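Local coordinates for uncharacterized protein (Bacteroides ovatus, PDB 4QEY) that is of unknown function but probably belongs to the PLAT/LH2 and C2-like calcium-binding lipoproteins, beta-sandwich proteins whose relatives often act at lipid or membrane surfaces, at residues 12-17 against 64-69; 25-30 against 83-88; 73-78 against 127-132. All coordinates share one frame; numbering follows the deposited sequence.

Interaction 1: residues 12-17 against 64-69; sequences VHKIVV and KISCQT. With EDO (1,2-ethanediol), chain O.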
# COMPACT_ATOMS: atom_id res chain seq x y z
N VAL A 12 -5.22 9.59 -12.69
CA VAL A 12 -4.86 8.21 -12.38
C VAL A 12 -4.27 8.20 -10.97
O VAL A 12 -3.12 8.62 -10.76
CB VAL A 12 -3.90 7.56 -13.42
CG1 VAL A 12 -3.52 6.13 -13.02
CG2 VAL A 12 -4.52 7.57 -14.82
N HIS A 13 -5.08 7.77 -10.00
CA HIS A 13 -4.69 7.61 -8.60
C HIS A 13 -4.00 6.27 -8.46
O HIS A 13 -4.54 5.26 -8.91
CB HIS A 13 -5.90 7.74 -7.67
CG HIS A 13 -6.42 9.13 -7.55
ND1 HIS A 13 -6.30 9.84 -6.38
CD2 HIS A 13 -6.98 9.93 -8.49
CE1 HIS A 13 -6.84 11.03 -6.61
NE2 HIS A 13 -7.26 11.13 -7.87
N LYS A 14 -2.76 6.27 -7.92
CA LYS A 14 -1.91 5.09 -7.80
C LYS A 14 -1.18 5.09 -6.47
O LYS A 14 -0.73 6.13 -6.02
CB LYS A 14 -0.90 5.08 -8.97
CG LYS A 14 0.10 3.91 -9.03
CD LYS A 14 1.01 4.13 -10.22
CE LYS A 14 2.05 3.07 -10.42
NZ LYS A 14 2.90 3.40 -11.60
N ILE A 15 -1.08 3.92 -5.84
CA ILE A 15 -0.34 3.74 -4.59
C ILE A 15 0.58 2.53 -4.79
O ILE A 15 0.14 1.45 -5.19
CB ILE A 15 -1.23 3.61 -3.32
CG1 ILE A 15 -2.07 4.90 -3.08
CG2 ILE A 15 -0.35 3.31 -2.09
CD1 ILE A 15 -3.03 4.91 -1.89
N VAL A 16 1.89 2.75 -4.54
CA VAL A 16 2.91 1.71 -4.62
C VAL A 16 3.40 1.42 -3.20
O VAL A 16 3.74 2.34 -2.44
CB VAL A 16 4.07 2.11 -5.57
CG1 VAL A 16 5.12 0.99 -5.66
CG2 VAL A 16 3.55 2.46 -6.96
N VAL A 17 3.38 0.13 -2.82
CA VAL A 17 3.87 -0.37 -1.54
C VAL A 17 5.14 -1.17 -1.84
O VAL A 17 5.14 -2.01 -2.75
CB VAL A 17 2.79 -1.18 -0.76
CG1 VAL A 17 3.33 -1.66 0.59
CG2 VAL A 17 1.52 -0.36 -0.55
N LYS A 64 7.40 -5.28 -4.29
CA LYS A 64 6.68 -4.12 -4.78
C LYS A 64 5.26 -4.54 -5.21
O LYS A 64 5.09 -5.53 -5.92
CB LYS A 64 7.46 -3.48 -5.95
CG LYS A 64 6.91 -2.19 -6.53
CD LYS A 64 7.78 -1.73 -7.70
CE LYS A 64 7.26 -0.51 -8.43
NZ LYS A 64 8.14 -0.10 -9.55
N ILE A 65 4.26 -3.81 -4.72
CA ILE A 65 2.84 -3.99 -5.08
C ILE A 65 2.33 -2.64 -5.51
O ILE A 65 2.55 -1.65 -4.82
CB ILE A 65 1.97 -4.63 -3.95
CG1 ILE A 65 2.38 -6.08 -3.67
CG2 ILE A 65 0.46 -4.59 -4.30
CD1 ILE A 65 2.11 -7.16 -4.81
N SER A 66 1.65 -2.62 -6.64
CA SER A 66 1.07 -1.41 -7.21
C SER A 66 -0.41 -1.61 -7.47
O SER A 66 -0.85 -2.70 -7.85
CB SER A 66 1.80 -1.05 -8.50
OG SER A 66 1.21 0.09 -9.10
N CYS A 67 -1.17 -0.53 -7.28
CA CYS A 67 -2.60 -0.49 -7.55
C CYS A 67 -2.96 0.90 -8.09
O CYS A 67 -2.48 1.90 -7.55
CB CYS A 67 -3.40 -0.86 -6.31
SG CYS A 67 -5.16 -1.10 -6.64
N GLN A 68 -3.74 0.98 -9.18
CA GLN A 68 -4.14 2.25 -9.78
C GLN A 68 -5.58 2.21 -10.32
O GLN A 68 -6.12 1.13 -10.58
CB GLN A 68 -3.19 2.64 -10.93
CG GLN A 68 -3.25 1.71 -12.15
CD GLN A 68 -2.13 1.94 -13.10
OE1 GLN A 68 -0.96 1.74 -12.78
NE2 GLN A 68 -2.47 2.25 -14.34
N THR A 69 -6.16 3.40 -10.53
CA THR A 69 -7.48 3.62 -11.13
C THR A 69 -7.32 3.99 -12.61
O THR A 69 -6.21 4.05 -13.13
CB THR A 69 -8.27 4.72 -10.38
OG1 THR A 69 -7.60 5.97 -10.53
CG2 THR A 69 -8.51 4.43 -8.95
C1 EDO O . 6.13 6.08 -11.22
O1 EDO O . 6.01 4.88 -10.48
C2 EDO O . 4.85 6.89 -11.00
O2 EDO O . 3.74 6.08 -11.39
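Residues 13-17 and 64-68 run antiparallel, 4.7 Å apart at closest approach of their axes, as neighbouring strands in one sheet of a beta sandwich, the fold expected of a PLAT/LH2-like domain. Ile15-Cys67 and Val17-Ile65 are hydrogen-bonded pairs; Lys14-Gln68 and Val16-Ser66 are non-hydrogen-bonded ones. Val17 N to Ile65 O and Ile65 N to Val17 O both measure 2.8 Å. Beyond the strand end, Thr69 N gives to His13 O, and Thr69 OG1, placed between its own backbone N and carbonyl carbon (chi1 65°), accepts from His13 N at 3.1 Å. Ile15, Val17, Ile65 and Cys67 face inward, onto residues such as Phe32, Ile30 and Cys78 of the other sheet. On the reverse face, Val16 CG1 lies 3.8 Å from Lys64 CG. Lys14, extended throughout, runs beside Gln68 and points the same way, CB to CB 3.9 Å, while its CE passes Ser66 OG at 3.4 Å. An alanine here keeps the CB contact, but losing the chain beyond would probably strip the Gln68 amide oxygen and Ser66 hydroxyl of their methylene neighbours. At the side chain's tip, Lys14 NZ donates at 2.8 Å to O2 of a 1,2-ethanediol, probably from the crystallisation liquor.

Interaction 2: residues 25-30 against 83-88; sequences DFDLNI and ISTSEQ. With EDO (1,2-ethanediol), chain M.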
# COMPACT_ATOMS: atom_id res chain seq x y z
N ASP A 25 10.47 -12.66 8.04
CA ASP A 25 10.15 -12.63 9.46
C ASP A 25 8.93 -11.75 9.80
O ASP A 25 8.64 -11.51 10.96
CB ASP A 25 11.38 -12.12 10.23
CG ASP A 25 12.56 -13.05 10.13
OD1 ASP A 25 12.38 -14.26 10.39
OD2 ASP A 25 13.65 -12.58 9.79
N PHE A 26 8.19 -11.33 8.78
CA PHE A 26 6.99 -10.51 8.92
C PHE A 26 5.92 -11.01 7.98
O PHE A 26 6.22 -11.78 7.07
CB PHE A 26 7.32 -9.02 8.60
CG PHE A 26 8.32 -8.36 9.53
CD1 PHE A 26 9.68 -8.43 9.27
CD2 PHE A 26 7.89 -7.65 10.65
CE1 PHE A 26 10.60 -7.82 10.13
CE2 PHE A 26 8.81 -7.05 11.51
CZ PHE A 26 10.16 -7.13 11.24
N ASP A 27 4.67 -10.59 8.23
CA ASP A 27 3.49 -10.72 7.39
C ASP A 27 3.01 -9.32 7.03
O ASP A 27 2.73 -8.55 7.94
CB ASP A 27 2.37 -11.56 8.03
CG ASP A 27 2.60 -13.04 8.15
OD1 ASP A 27 3.45 -13.58 7.40
OD2 ASP A 27 1.88 -13.69 8.93
N LEU A 28 3.01 -8.96 5.75
CA LEU A 28 2.52 -7.68 5.24
C LEU A 28 1.19 -7.92 4.57
O LEU A 28 1.11 -8.73 3.62
CB LEU A 28 3.53 -7.00 4.28
CG LEU A 28 3.08 -5.72 3.58
CD1 LEU A 28 2.83 -4.58 4.60
CD2 LEU A 28 4.08 -5.29 2.56
N ASN A 29 0.13 -7.28 5.10
CA ASN A 29 -1.23 -7.38 4.58
C ASN A 29 -1.65 -6.01 4.16
O ASN A 29 -1.53 -5.07 4.94
CB ASN A 29 -2.18 -7.97 5.64
CG ASN A 29 -1.65 -9.24 6.24
OD1 ASN A 29 -1.58 -10.29 5.58
ND2 ASN A 29 -1.17 -9.15 7.49
N ILE A 30 -2.04 -5.85 2.89
CA ILE A 30 -2.41 -4.53 2.38
C ILE A 30 -3.77 -4.62 1.66
O ILE A 30 -4.14 -5.65 1.10
CB ILE A 30 -1.32 -3.87 1.49
CG1 ILE A 30 -0.92 -4.76 0.32
CG2 ILE A 30 -0.08 -3.50 2.32
CD1 ILE A 30 0.26 -4.21 -0.61
N ILE A 83 2.78 -7.71 10.86
CA ILE A 83 2.80 -8.64 11.99
C ILE A 83 4.08 -9.45 11.87
O ILE A 83 4.36 -9.92 10.77
CB ILE A 83 1.52 -9.55 12.10
CG1 ILE A 83 0.19 -8.75 12.12
CG2 ILE A 83 1.57 -10.47 13.31
CD1 ILE A 83 -0.40 -8.47 10.79
N SER A 84 4.86 -9.52 12.94
CA SER A 84 6.11 -10.27 13.05
C SER A 84 5.83 -11.72 13.37
O SER A 84 4.99 -12.02 14.24
CB SER A 84 7.00 -9.67 14.13
OG SER A 84 6.39 -9.82 15.40
N THR A 85 6.58 -12.63 12.69
CA THR A 85 6.44 -14.08 12.82
C THR A 85 7.75 -14.73 13.39
O THR A 85 7.99 -15.92 13.20
CB THR A 85 6.09 -14.66 11.44
OG1 THR A 85 7.10 -14.30 10.51
CG2 THR A 85 4.76 -14.17 10.92
N SER A 86 8.54 -13.94 14.15
CA SER A 86 9.81 -14.37 14.74
C SER A 86 9.93 -13.99 16.22
O SER A 86 9.59 -12.87 16.61
CB SER A 86 10.97 -13.73 13.97
OG SER A 86 12.24 -14.00 14.55
N GLU A 87 10.44 -14.94 17.03
CA GLU A 87 10.82 -14.85 18.45
C GLU A 87 12.21 -14.20 18.63
O GLU A 87 12.67 -14.04 19.76
CB GLU A 87 10.81 -16.23 19.13
CG GLU A 87 9.43 -16.86 19.23
CD GLU A 87 9.25 -18.09 20.10
OE1 GLU A 87 10.21 -18.55 20.75
OE2 GLU A 87 8.09 -18.57 20.16
N GLN A 88 12.87 -13.81 17.52
CA GLN A 88 14.19 -13.21 17.55
C GLN A 88 14.07 -11.70 17.43
O GLN A 88 13.35 -11.19 16.55
CB GLN A 88 15.09 -13.79 16.43
CG GLN A 88 15.45 -15.27 16.65
CD GLN A 88 16.21 -15.93 15.52
OE1 GLN A 88 16.86 -15.27 14.69
NE2 GLN A 88 16.17 -17.26 15.46
C1 EDO M . 6.67 -13.90 4.07
O1 EDO M . 7.04 -13.67 5.43
C2 EDO M . 5.26 -14.56 3.96
O2 EDO M . 4.27 -13.70 4.53
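The Phe26 ring meets Ser84 obliquely, with CD2 4.0 Å from Ser84 CA; Leu93, Val82 and Thr115 also touch this side chain. Asp27 projects from the reverse face of the sheet. The side chains of Asp27 and Thr85 cross at about a right angle, OD2 of Asp27 lying 3.5 Å from Thr85 CG2, and Asp27 OD1 accepts from O2 of a 1,2-ethanediol. Both Ser84 and Thr85 have a second conformer, so these approaches describe one of two. The Asn29 and Ile83 side chains cross in the same way, ND2 to CD1 3.5 Å, while the Asn29 polar atoms are engaged elsewhere: OD1 takes the Lys59 N-H and ND2 bonds to Ser81 OG. Behind these groups, Asp27 and Ile83 form an antiparallel hydrogen-bonded pair: Asp27 N donates to Ile83 O, and Ile83 N to Asp27 O, the latter at 3.0 Å. Two residues on, past the non-hydrogen-bonded pair Phe26-Ser84, Thr85 N meets Asp25 O at 2.9 Å in a nearly straight bond of 176°, yet stands well above the carbonyl plane. The contact lies where strand 26-36 begins and strand 73-84, its central partner in the sheet, ends: Leu28 bonds through its backbone to Val60, Ser84 to Leu120, and Phe26 and Leu28 pack inward against strand 92-101.

Interaction 3: residues 73-78 against 127-132; sequences GSMMTC and STTSVE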
# COMPACT_ATOMS: atom_id res chain seq x y z
N GLY A 73 -10.30 8.70 -11.83
CA GLY A 73 -10.10 8.44 -10.40
C GLY A 73 -10.12 9.72 -9.60
O GLY A 73 -9.58 10.73 -10.05
N SER A 74 -10.77 9.70 -8.43
CA SER A 74 -10.89 10.88 -7.56
C SER A 74 -10.17 10.68 -6.22
O SER A 74 -9.84 11.66 -5.54
CB SER A 74 -12.36 11.21 -7.32
OG SER A 74 -13.06 10.17 -6.66
N MSE A 75 -9.90 9.41 -5.84
CA MSE A 75 -9.25 9.08 -4.57
C MSE A 75 -8.83 7.62 -4.49
O MSE A 75 -9.53 6.76 -5.01
CB MSE A 75 -10.25 9.35 -3.43
CG MSE A 75 -9.62 9.34 -2.07
SE MSE A 75 -10.80 8.57 -0.78
CE MSE A 75 -10.74 6.62 -1.39
N MSE A 76 -7.72 7.34 -3.79
CA MSE A 76 -7.28 5.98 -3.49
C MSE A 76 -6.73 5.92 -2.06
O MSE A 76 -6.02 6.83 -1.64
CB MSE A 76 -6.25 5.43 -4.48
CG MSE A 76 -5.86 3.98 -4.14
SE MSE A 76 -4.72 3.05 -5.36
CE MSE A 76 -5.98 2.85 -6.75
N THR A 77 -7.07 4.84 -1.33
CA THR A 77 -6.61 4.60 0.03
C THR A 77 -5.92 3.25 0.11
O THR A 77 -6.35 2.28 -0.51
CB THR A 77 -7.77 4.69 1.04
OG1 THR A 77 -8.33 5.99 0.95
CG2 THR A 77 -7.33 4.46 2.48
N CYS A 78 -4.83 3.20 0.87
CA CYS A 78 -4.10 1.97 1.14
C CYS A 78 -3.99 1.81 2.63
O CYS A 78 -3.45 2.67 3.32
CB CYS A 78 -2.73 1.97 0.47
SG CYS A 78 -1.75 0.48 0.81
N SER A 127 -3.35 7.74 1.85
CA SER A 127 -4.28 8.08 0.79
C SER A 127 -3.65 9.10 -0.17
O SER A 127 -2.68 9.77 0.20
CB SER A 127 -5.57 8.63 1.40
OG SER A 127 -6.54 8.93 0.40
N THR A 128 -4.20 9.20 -1.41
CA THR A 128 -3.73 10.16 -2.42
C THR A 128 -4.30 11.55 -2.15
O THR A 128 -3.74 12.52 -2.64
CB THR A 128 -4.13 9.71 -3.84
OG1 THR A 128 -5.54 9.49 -3.88
CG2 THR A 128 -3.39 8.45 -4.30
N THR A 129 -5.40 11.65 -1.37
CA THR A 129 -6.11 12.91 -1.09
C THR A 129 -6.03 13.36 0.41
O THR A 129 -6.85 14.18 0.84
CB THR A 129 -7.59 12.76 -1.48
OG1 THR A 129 -8.17 11.70 -0.72
CG2 THR A 129 -7.78 12.51 -2.97
N SER A 130 -5.04 12.85 1.17
CA SER A 130 -4.82 13.24 2.57
C SER A 130 -4.42 14.71 2.63
O SER A 130 -3.53 15.12 1.89
CB SER A 130 -3.74 12.37 3.21
OG SER A 130 -3.92 11.00 2.92
N VAL A 131 -5.09 15.51 3.47
CA VAL A 131 -4.85 16.94 3.59
C VAL A 131 -3.71 17.17 4.60
O VAL A 131 -3.70 16.56 5.68
CB VAL A 131 -6.15 17.68 3.99
CG1 VAL A 131 -5.95 19.20 4.00
CG2 VAL A 131 -7.28 17.32 3.03
N GLU A 132 -2.74 18.03 4.23
CA GLU A 132 -1.55 18.38 5.02
C GLU A 132 -1.91 19.10 6.33
O GLU A 132 -2.75 20.04 6.32
CB GLU A 132 -0.58 19.25 4.20
OXT GLU A 132 -1.33 18.72 7.37
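Met76 O is gripped by two donors from the C-terminal segment. Thr128 N approaches it nearly head-on, with a C=O...donor angle of 164° and a length of 3.0 Å. Ser127 OG comes to the same oxygen, also at 3.0 Å, but from above the carbonyl plane, 45° out of it. A trans chi1 (-178°), which turns OG away from the Ser127 backbone N, brings the hydroxyl to this position. On the same edge of the strand, Met76 N donates to Thr128 OG1 at 3.1 Å, so Thr128 holds both backbone polar atoms of Met76 and Ser127 adds a second bond to its O. Thr77 and Ser127 form an antiparallel non-hydrogen-bonded pair, their side chains on the same face of the sheet. Next to them the side chains of Met75 and Thr129 cross at about a right angle, Met75 CB lying 4.0 Å from Thr129 CG2. Both methionines are selenomethionines.

Further out, the turn that follows the strand is braced from within: Ser130 OG bonds to Ser127 O at 3.2 Å, and Thr129 N and OG1 both make weak bonds to Ser127 OG. The main partner of Thr128 OG1 is His13 ND1, from the other sheet, probably through a hydrogen bond, while Asn107 ND2 reaches Ser127 O. The Met76 side chain heads into the interior, where His13, Ile15 and Ala34 surround it. On its far side, strand 73-84 pairs with strand 26-36, and there Ser74 and Met75 both face Ala35, a classic beta bulge. The contact is therefore the frayed end of antiparallel pairing between strand 73-84 and the edge strand 121-127 of a beta sandwich: one beta bridge at Thr77, after which a backbone bond from Thr128 and the threonine and serine hydroxyls carry the bonding into the tail.

How the interactions relate
From the N terminus, segment 12-17 begins a loop that interaction 1 closes at 64-69, pairing two strands of one sheet. Segment 25-30 lies within that loop but finds its partner beyond it, at 83-88, so interaction 2 crosses interaction 1. Segment 73-78 starts the last loop before interaction 2 has closed, and 127-132 ends it; interaction 3 thus crosses interaction 2 but follows interaction 1 in series. Interactions 2 and 3 belong to the second sheet, both using strand 73-84 at its two ends. The sheets meet where Ile65 CG2 packs 3.7 Å from Ile30 CD1, and again where Cys67 O rests near the selenium of Met76, joining interaction 1 to each of the others.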